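Local coordinates for penicillin-binding protein 1A (Mycobacterium tuberculosis, PDB 5CXW) that polymerises and cross-links cell-wall peptidoglycan, the piece here being the penicillin-sensitive transpeptidase domain with penicillin V bound, at residues V105-Q110 / L160-G165; Y116-S121 / C141-A146; T153-L158 / G201-Q206. All coordinates share one frame; numbering follows the deposited sequence. Where two conformers were deposited one is given.

Contact 1. Residues V105-Q110 / L160-G165; sequences VAALEQ and LKLNGG
In the helical part of the transpeptidase domain, the C-terminal end of helix 100-109 packs against the turn that leaves helix 152-161, with Gln110 and Leu162 reaching across. The side-chain amide of Gln110 lies alongside the backbone of Asn163 and grips it twice. Asn163 N donates to Gln110 OE1 (2.8 Å), meeting a lone pair in the carbonyl plane, while Gln110 NE2 returns a bond to Asn163 O (3.0 Å) at an N-H...O angle of 156°. Beyond CG the Gln110 chain runs extended (chi2 -175°), which carries the amide across to this backbone. One turn back along the helix, Leu162 sets CD1 against Ala106 CB (3.7 Å) and CD2 against Ala107 CA (3.5 Å). Leu162 also opens a type II beta turn closed by Gly165 N bonding to Leu162 O (3.0 Å). The same leucine also touches Ala168 and Val169 of helix 165-176. Buried alanines and Leu162 supply the apolar part, and the partly exposed Gln110 bonds the backbone of Asn163. Using both ends of one amide on both backbone groups of one residue fixes the rotation of the Gln110 amide and ties the turn to the helix end.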
loop_
_atom_site.group_PDB
_atom_site.type_symbol
_atom_site.label_atom_id
_atom_site.label_comp_id
_atom_site.label_asym_id
_atom_site.label_seq_id
_atom_site.Cartn_x
_atom_site.Cartn_y
_atom_site.Cartn_z
ATOM N N VAL A 105 -13.377 -1.283 2.935
ATOM C CA VAL A 105 -14.019 -0.659 1.797
ATOM C C VAL A 105 -15.260 -1.423 1.390
ATOM O O VAL A 105 -16.352 -0.845 1.213
ATOM C CB VAL A 105 -13.091 -0.508 0.557
ATOM C CG1 VAL A 105 -13.851 -0.007 -0.628
ATOM C CG2 VAL A 105 -11.940 0.469 0.841
ATOM N N ALA A 106 -15.093 -2.719 1.184
ATOM C CA ALA A 106 -16.194 -3.557 0.724
ATOM C C ALA A 106 -17.402 -3.503 1.677
ATOM O O ALA A 106 -18.556 -3.446 1.228
ATOM C CB ALA A 106 -15.761 -5.002 0.605
ATOM N N ALA A 107 -17.106 -3.549 2.970
ATOM C CA ALA A 107 -18.127 -3.517 3.976
ATOM C C ALA A 107 -18.915 -2.213 3.908
ATOM O O ALA A 107 -20.170 -2.172 3.916
ATOM C CB ALA A 107 -17.514 -3.689 5.344
ATOM N N LEU A 108 -18.195 -1.104 3.912
ATOM C CA LEU A 108 -18.816 0.199 3.911
ATOM C C LEU A 108 -19.684 0.365 2.660
ATOM O O LEU A 108 -20.760 0.948 2.727
ATOM C CB LEU A 108 -17.756 1.295 3.983
ATOM C CG LEU A 108 -17.068 1.412 5.338
ATOM C CD1 LEU A 108 -15.723 2.100 5.180
ATOM C CD2 LEU A 108 -17.886 2.222 6.259
ATOM N N GLU A 109 -19.235 -0.186 1.535
ATOM C CA GLU A 109 -19.991 -0.103 0.283
ATOM C C GLU A 109 -21.355 -0.864 0.382
ATOM O O GLU A 109 -22.293 -0.627 -0.426
ATOM C CB GLU A 109 -19.123 -0.597 -0.843
ATOM C CG GLU A 109 -18.080 0.427 -1.248
ATOM C CD GLU A 109 -17.214 0.005 -2.398
ATOM O OE1 GLU A 109 -17.236 -1.179 -2.734
ATOM O OE2 GLU A 109 -16.504 0.875 -2.956
ATOM N N GLN A 110 -21.457 -1.812 1.307
ATOM C CA GLN A 110 -22.653 -2.601 1.539
ATOM C C GLN A 110 -23.477 -2.097 2.681
ATOM O O GLN A 110 -24.400 -2.749 3.124
ATOM C CB GLN A 110 -22.289 -4.049 1.753
ATOM C CG GLN A 110 -21.747 -4.683 0.516
ATOM C CD GLN A 110 -21.474 -6.178 0.643
ATOM O OE1 GLN A 110 -22.084 -6.933 1.452
ATOM N NE2 GLN A 110 -20.590 -6.636 -0.236
ATOM N N LEU A 160 -16.653 -12.666 5.877
ATOM C CA LEU A 160 -17.702 -13.655 5.697
ATOM C C LEU A 160 -19.118 -13.060 5.706
ATOM O O LEU A 160 -20.045 -13.624 5.072
ATOM C CB LEU A 160 -17.552 -14.782 6.685
ATOM C CG LEU A 160 -16.294 -15.605 6.521
ATOM C CD1 LEU A 160 -16.214 -16.536 7.722
ATOM C CD2 LEU A 160 -16.169 -16.343 5.219
ATOM N N LYS A 161 -19.289 -11.933 6.360
ATOM C CA LYS A 161 -20.581 -11.234 6.414
ATOM C C LYS A 161 -20.890 -10.550 5.086
ATOM O O LYS A 161 -22.067 -10.304 4.759
ATOM C CB LYS A 161 -20.482 -10.169 7.485
ATOM C CG LYS A 161 -21.661 -9.216 7.653
ATOM C CD LYS A 161 -22.865 -9.883 8.206
ATOM C CE LYS A 161 -23.838 -8.754 8.582
ATOM N NZ LYS A 161 -25.109 -9.368 8.985
ATOM N N LEU A 162 -19.864 -10.172 4.330
ATOM C CA LEU A 162 -20.111 -9.512 3.062
ATOM C C LEU A 162 -20.858 -10.369 2.045
ATOM O O LEU A 162 -20.573 -11.566 1.900
ATOM C CB LEU A 162 -18.793 -9.172 2.383
ATOM C CG LEU A 162 -17.785 -8.250 3.121
ATOM C CD1 LEU A 162 -16.515 -8.162 2.336
ATOM C CD2 LEU A 162 -18.373 -6.925 3.355
ATOM N N ASN A 163 -21.765 -9.749 1.316
ATOM C CA ASN A 163 -22.278 -10.328 0.091
ATOM C C ASN A 163 -21.111 -10.482 -0.848
ATOM O O ASN A 163 -20.385 -9.510 -1.096
ATOM C CB ASN A 163 -23.328 -9.414 -0.501
ATOM C CG ASN A 163 -24.546 -9.304 0.374
ATOM O OD1 ASN A 163 -24.954 -10.282 1.019
ATOM N ND2 ASN A 163 -25.209 -8.165 0.309
ATOM N N GLY A 164 -20.862 -11.722 -1.268
ATOM C CA GLY A 164 -19.695 -12.039 -2.127
ATOM C C GLY A 164 -18.484 -12.508 -1.385
ATOM O O GLY A 164 -17.523 -12.996 -1.982
ATOM N N GLY A 165 -18.443 -12.334 -0.059
ATOM C CA GLY A 165 -17.340 -12.878 0.737
ATOM C C GLY A 165 -15.978 -12.431 0.191
ATOM O O GLY A 165 -15.740 -11.253 -0.019
#

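Contact 2. Residues Y116-S121 / C141-A146; sequences YQVDSS and CNIAEA
Gln117 with Asn142 and Val118 with Cys141 form the antiparallel bridge between strands 117-119 and 140-142, and Tyr116 and Ile143 meet just beyond it, where the second strand passes directly into a helix. Val118 and Cys141 are the hydrogen-bonded pair: Val118 N reaches Cys141 O at 3.0 Å, nearly straight at 173°, and Cys141 N answers to Val118 O. Gln117 and Asn142 form the non-hydrogen-bonded pair, and past it a weak bond joins Ile143 N to Tyr116 O (3.0 Å). The Gln117 chain bends at chi2 (-76°), folding its amide back over the neighbouring strand, where OE1 lies 3.3 Å from Cys141 CA. One water accepts from Asn142 N (2.9 Å) and, weakly, from Gln117 NE2. Asn142 turns its own amide away from the strand partner: with chi1 at 71°, CG sits between backbone N and carbonyl carbon, and OD1 caps the helix by accepting from Glu145 N (2.8 Å). Ile143 turns CG2 toward Tyr116 and Val118, meeting Tyr116 CD2 at 4.0 Å and the Val118 CG2 methyl. Cys141, on the face shared with Val118, is disulfide-bonded to Cys138. Helix 152-161 packs beside the strand pair, with Lys161 touching Tyr116 and Arg157 touching Val118, while the Arg157 guanidinium bonds the carbonyls of Asp119 and Ser121; helix 143-149 continues directly from the second strand.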
loop_
_atom_site.group_PDB
_atom_site.type_symbol
_atom_site.label_atom_id
_atom_site.label_comp_id
_atom_site.label_asym_id
_atom_site.label_seq_id
_atom_site.Cartn_x
_atom_site.Cartn_y
_atom_site.Cartn_z
ATOM N N TYR A 116 -20.136 -1.212 13.316
ATOM C CA TYR A 116 -20.579 -2.602 13.258
ATOM C C TYR A 116 -19.742 -3.426 14.238
ATOM O O TYR A 116 -18.514 -3.467 14.133
ATOM C CB TYR A 116 -20.483 -3.150 11.820
ATOM C CG TYR A 116 -20.876 -4.601 11.739
ATOM C CD1 TYR A 116 -22.124 -5.029 12.155
ATOM C CD2 TYR A 116 -19.970 -5.542 11.243
ATOM C CE1 TYR A 116 -22.475 -6.375 12.046
ATOM C CE2 TYR A 116 -20.336 -6.887 11.087
ATOM C CZ TYR A 116 -21.531 -7.296 11.536
ATOM O OH TYR A 116 -21.795 -8.661 11.394
ATOM N N GLN A 117 -20.408 -4.101 15.175
ATOM C CA GLN A 117 -19.706 -4.853 16.239
ATOM C C GLN A 117 -19.478 -6.270 15.788
ATOM O O GLN A 117 -20.441 -6.951 15.366
ATOM C CB GLN A 117 -20.598 -4.876 17.471
ATOM C CG GLN A 117 -20.810 -3.533 18.116
ATOM C CD GLN A 117 -19.607 -3.108 18.906
ATOM O OE1 GLN A 117 -18.895 -3.938 19.488
ATOM N NE2 GLN A 117 -19.310 -1.816 18.880
ATOM N N VAL A 118 -18.234 -6.731 15.926
ATOM C CA VAL A 118 -17.792 -8.050 15.474
ATOM C C VAL A 118 -17.111 -8.803 16.607
ATOM O O VAL A 118 -16.389 -8.200 17.402
ATOM C CB VAL A 118 -16.776 -7.929 14.325
ATOM C CG1 VAL A 118 -16.450 -9.298 13.766
ATOM C CG2 VAL A 118 -17.331 -7.045 13.237
ATOM N N ASP A 119 -17.377 -10.115 16.720
ATOM C CA ASP A 119 -16.711 -10.936 17.719
ATOM C C ASP A 119 -15.241 -11.122 17.310
ATOM O O ASP A 119 -14.976 -11.323 16.155
ATOM C CB ASP A 119 -17.398 -12.299 17.738
ATOM C CG ASP A 119 -16.785 -13.263 18.750
ATOM O OD1 ASP A 119 -16.014 -12.918 19.606
ATOM O OD2 ASP A 119 -17.202 -14.433 18.720
ATOM N N SER A 120 -14.300 -10.989 18.258
ATOM C CA SER A 120 -12.884 -11.187 17.959
ATOM C C SER A 120 -12.312 -12.515 18.413
ATOM O O SER A 120 -11.109 -12.729 18.352
ATOM C CB SER A 120 -12.046 -10.043 18.560
ATOM O OG SER A 120 -12.082 -10.053 19.927
ATOM N N SER A 121 -13.185 -13.403 18.884
ATOM C CA SER A 121 -12.698 -14.674 19.393
ATOM C C SER A 121 -12.096 -15.528 18.275
ATOM O O SER A 121 -12.415 -15.325 17.083
ATOM C CB SER A 121 -13.843 -15.446 20.048
ATOM O OG SER A 121 -14.806 -15.867 19.129
ATOM N N CYS A 141 -15.984 -5.871 19.448
ATOM C CA CYS A 141 -15.688 -4.410 19.251
ATOM C C CYS A 141 -16.005 -4.059 17.822
ATOM O O CYS A 141 -16.140 -4.940 17.005
ATOM C CB CYS A 141 -14.240 -4.019 19.567
ATOM S SG CYS A 141 -12.954 -4.793 18.580
ATOM N N ASN A 142 -16.041 -2.794 17.529
ATOM C CA ASN A 142 -16.356 -2.387 16.185
ATOM C C ASN A 142 -15.225 -2.606 15.190
ATOM O O ASN A 142 -14.060 -2.861 15.548
ATOM C CB ASN A 142 -16.964 -0.985 16.111
ATOM C CG ASN A 142 -15.967 0.117 16.411
ATOM O OD1 ASN A 142 -14.847 0.147 15.871
ATOM N ND2 ASN A 142 -16.357 1.015 17.320
ATOM N N ILE A 143 -15.616 -2.570 13.928
ATOM C CA ILE A 143 -14.638 -2.823 12.864
ATOM C C ILE A 143 -13.550 -1.734 12.686
ATOM O O ILE A 143 -12.478 -2.022 12.147
ATOM C CB ILE A 143 -15.320 -3.170 11.544
ATOM C CG1 ILE A 143 -16.172 -2.048 10.992
ATOM C CG2 ILE A 143 -16.101 -4.454 11.691
ATOM C CD1 ILE A 143 -16.773 -2.383 9.601
ATOM N N ALA A 144 -13.777 -0.532 13.156
ATOM C CA ALA A 144 -12.709 0.475 13.213
ATOM C C ALA A 144 -11.639 0.131 14.274
ATOM O O ALA A 144 -10.415 0.185 13.985
ATOM C CB ALA A 144 -13.263 1.815 13.481
ATOM N N GLU A 145 -12.099 -0.260 15.457
ATOM C CA GLU A 145 -11.212 -0.694 16.528
ATOM C C GLU A 145 -10.456 -1.952 16.104
ATOM O O GLU A 145 -9.260 -2.065 16.339
ATOM C CB GLU A 145 -12.006 -0.886 17.813
ATOM C CG GLU A 145 -11.220 -1.411 19.008
ATOM C CD GLU A 145 -10.451 -0.376 19.791
ATOM O OE1 GLU A 145 -9.766 -0.787 20.752
ATOM O OE2 GLU A 145 -10.556 0.821 19.478
ATOM N N ALA A 146 -11.146 -2.897 15.448
ATOM C CA ALA A 146 -10.479 -4.123 15.000
ATOM C C ALA A 146 -9.457 -3.838 13.900
ATOM O O ALA A 146 -8.521 -4.583 13.792
ATOM C CB ALA A 146 -11.498 -5.165 14.533
HETATM O O HOH W 1 -16.081 -1.248 19.948
#

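Contact 3. Residues T153-L158 / G201-Q206; sequences TSYYRL and GIVLGQ
Tyr156 and Tyr155, consecutive on helix 152-161, meet Val203 and Leu204 of the loop segment 201-206, which carries 3-10 geometry at its start. Followed outward, the Tyr156 side chain leaves CB with chi1 at -122°, a rotation away from the usual staggered positions that swings the ring toward the loop. Its CD1 comes 3.8 Å from Val203 CG1, which approaches obliquely. One atom further, CE1 meets Leu204 CD1 at 3.5 Å, and Leu204 CG also lies at this edge, in the ring plane, and the leucine crosses the tyrosine at about a right angle. At the tip, OH stands 3.8 Å from Gly201 N, a packing distance, and Gly201 N itself bonds to Asn199. Val203 serves both tyrosines: while CG1 touches Tyr156, CG2 fits against the neighbouring residue, 3.7 Å from Tyr155 O and 4.0 Å from Tyr155 CB. The Tyr155 ring then runs away from the loop, touching Lys100 and Leu104, and its hydroxyl bonds to Ile143 O. Leu204 also lies about 5 Å, side chain to side chain, from Ser97, the probable acyl-ester nucleophile, and about 6 Å from the bound penicillin V. Across the interface the chemistry is apolar: branched aliphatic groups meet the Tyr156 ring and the base of Tyr155, so the loop beside the active site is seated on the helix by shape, without directional bonds between the two segments.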
loop_
_atom_site.group_PDB
_atom_site.type_symbol
_atom_site.label_atom_id
_atom_site.label_comp_id
_atom_site.label_asym_id
_atom_site.label_seq_id
_atom_site.Cartn_x
_atom_site.Cartn_y
_atom_site.Cartn_z
ATOM N N THR A 153 -9.165 -12.282 13.372
ATOM C CA THR A 153 -10.408 -13.036 13.579
ATOM C C THR A 153 -11.594 -12.125 13.185
ATOM O O THR A 153 -12.514 -12.533 12.434
ATOM C CB THR A 153 -10.516 -13.463 15.033
ATOM O OG1 THR A 153 -10.408 -12.305 15.844
ATOM C CG2 THR A 153 -9.454 -14.492 15.403
ATOM N N SER A 154 -11.574 -10.882 13.654
ATOM C CA SER A 154 -12.675 -9.961 13.391
ATOM C C SER A 154 -12.813 -9.678 11.898
ATOM O O SER A 154 -13.921 -9.625 11.351
ATOM C CB SER A 154 -12.354 -8.636 14.092
ATOM O OG SER A 154 -12.158 -8.805 15.499
ATOM N N TYR A 155 -11.675 -9.507 11.226
ATOM C CA TYR A 155 -11.670 -9.187 9.777
ATOM C C TYR A 155 -12.114 -10.417 8.959
ATOM O O TYR A 155 -12.703 -10.264 7.900
ATOM C CB TYR A 155 -10.337 -8.508 9.319
ATOM C CG TYR A 155 -10.607 -7.026 9.409
ATOM C CD1 TYR A 155 -10.651 -6.359 10.637
ATOM C CD2 TYR A 155 -10.957 -6.314 8.301
ATOM C CE1 TYR A 155 -11.047 -5.017 10.730
ATOM C CE2 TYR A 155 -11.364 -4.994 8.340
ATOM C CZ TYR A 155 -11.413 -4.332 9.555
ATOM O OH TYR A 155 -11.876 -3.052 9.620
ATOM N N TYR A 156 -11.763 -11.627 9.400
ATOM C CA TYR A 156 -12.312 -12.856 8.773
ATOM C C TYR A 156 -13.826 -12.880 8.895
ATOM O O TYR A 156 -14.533 -13.104 7.897
ATOM C CB TYR A 156 -11.719 -14.104 9.400
ATOM C CG TYR A 156 -11.024 -15.018 8.445
ATOM C CD1 TYR A 156 -9.727 -14.796 8.102
ATOM C CD2 TYR A 156 -11.655 -16.130 7.906
ATOM C CE1 TYR A 156 -9.053 -15.612 7.215
ATOM C CE2 TYR A 156 -10.980 -17.001 7.073
ATOM C CZ TYR A 156 -9.688 -16.715 6.706
ATOM O OH TYR A 156 -8.978 -17.602 5.896
ATOM N N ARG A 157 -14.372 -12.621 10.085
ATOM C CA ARG A 157 -15.804 -12.579 10.255
ATOM C C ARG A 157 -16.433 -11.450 9.424
ATOM O O ARG A 157 -17.568 -11.608 8.917
ATOM C CB ARG A 157 -16.224 -12.428 11.730
ATOM C CG ARG A 157 -15.918 -13.605 12.613
ATOM C CD ARG A 157 -16.621 -13.455 13.948
ATOM N NE ARG A 157 -16.499 -14.691 14.762
ATOM C CZ ARG A 157 -15.441 -14.988 15.546
ATOM N NH1 ARG A 157 -14.478 -14.138 15.759
ATOM N NH2 ARG A 157 -15.402 -16.173 16.177
ATOM N N LEU A 158 -15.777 -10.301 9.349
ATOM C CA LEU A 158 -16.326 -9.230 8.562
ATOM C C LEU A 158 -16.408 -9.641 7.071
ATOM O O LEU A 158 -17.455 -9.428 6.415
ATOM C CB LEU A 158 -15.506 -7.986 8.680
ATOM C CG LEU A 158 -16.002 -6.798 7.876
ATOM C CD1 LEU A 158 -17.412 -6.336 8.224
ATOM C CD2 LEU A 158 -15.004 -5.650 8.022
ATOM N N GLY A 201 -8.203 -16.346 2.441
ATOM C CA GLY A 201 -6.946 -15.708 2.831
ATOM C C GLY A 201 -6.672 -14.302 2.287
ATOM O O GLY A 201 -5.767 -13.631 2.741
ATOM N N ILE A 202 -7.476 -13.904 1.309
ATOM C CA ILE A 202 -7.349 -12.587 0.711
ATOM C C ILE A 202 -7.363 -11.529 1.816
ATOM O O ILE A 202 -6.636 -10.546 1.699
ATOM C CB ILE A 202 -8.412 -12.325 -0.345
ATOM C CG1 ILE A 202 -8.113 -10.964 -1.037
ATOM C CG2 ILE A 202 -9.859 -12.332 0.230
ATOM C CD1 ILE A 202 -8.878 -10.701 -2.292
ATOM N N VAL A 203 -8.232 -11.658 2.818
ATOM C CA VAL A 203 -8.369 -10.577 3.808
ATOM C C VAL A 203 -7.133 -10.431 4.682
ATOM O O VAL A 203 -6.903 -9.365 5.278
ATOM C CB VAL A 203 -9.670 -10.732 4.672
ATOM C CG1 VAL A 203 -9.623 -11.977 5.599
ATOM C CG2 VAL A 203 -9.969 -9.460 5.465
ATOM N N LEU A 204 -6.355 -11.496 4.789
ATOM C CA LEU A 204 -5.094 -11.470 5.481
ATOM C C LEU A 204 -3.906 -11.288 4.557
ATOM O O LEU A 204 -2.767 -11.630 4.939
ATOM C CB LEU A 204 -4.977 -12.716 6.322
ATOM C CG LEU A 204 -6.140 -12.929 7.332
ATOM C CD1 LEU A 204 -5.937 -14.202 8.131
ATOM C CD2 LEU A 204 -6.369 -11.755 8.234
ATOM N N GLY A 205 -4.160 -10.756 3.364
ATOM C CA GLY A 205 -3.132 -10.366 2.459
ATOM C C GLY A 205 -2.275 -11.488 1.943
ATOM O O GLY A 205 -1.077 -11.281 1.755
ATOM N N GLN A 206 -2.857 -12.670 1.733
ATOM C CA GLN A 206 -2.108 -13.841 1.341
ATOM C C GLN A 206 -1.785 -13.890 -0.170
ATOM O O GLN A 206 -0.874 -14.609 -0.550
ATOM C CB GLN A 206 -2.786 -15.129 1.833
ATOM C CG GLN A 206 -3.070 -15.145 3.350
ATOM C CD GLN A 206 -2.065 -15.948 4.189
ATOM O OE1 GLN A 206 -0.869 -16.043 3.867
ATOM N NE2 GLN A 206 -2.561 -16.542 5.308
#

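Contacts 1 and 3 share helix 152-161: contact 1 takes the turn at its C-terminal end, contact 3 its middle. Ala107 of contact 1 packs on Leu158 of contact 3, so the two adjoin. Contact 2 lies further from the chain's centre and is only partly buried; it is joined to the same helix through Ser120 O, probably hydrogen-bonded to Thr153 OG1. Chemistry follows place. Contact 3, nearest the bound penicillin, is apolar packing; contact 1 adds two hydrogen bonds from one side-chain amide to the backbone at its more exposed side; contact 2 relies on strand bonding, a helix cap and a water. Along the sequence, contact 2 is nested within contact 1, whereas contacts 1 and 3 interleave.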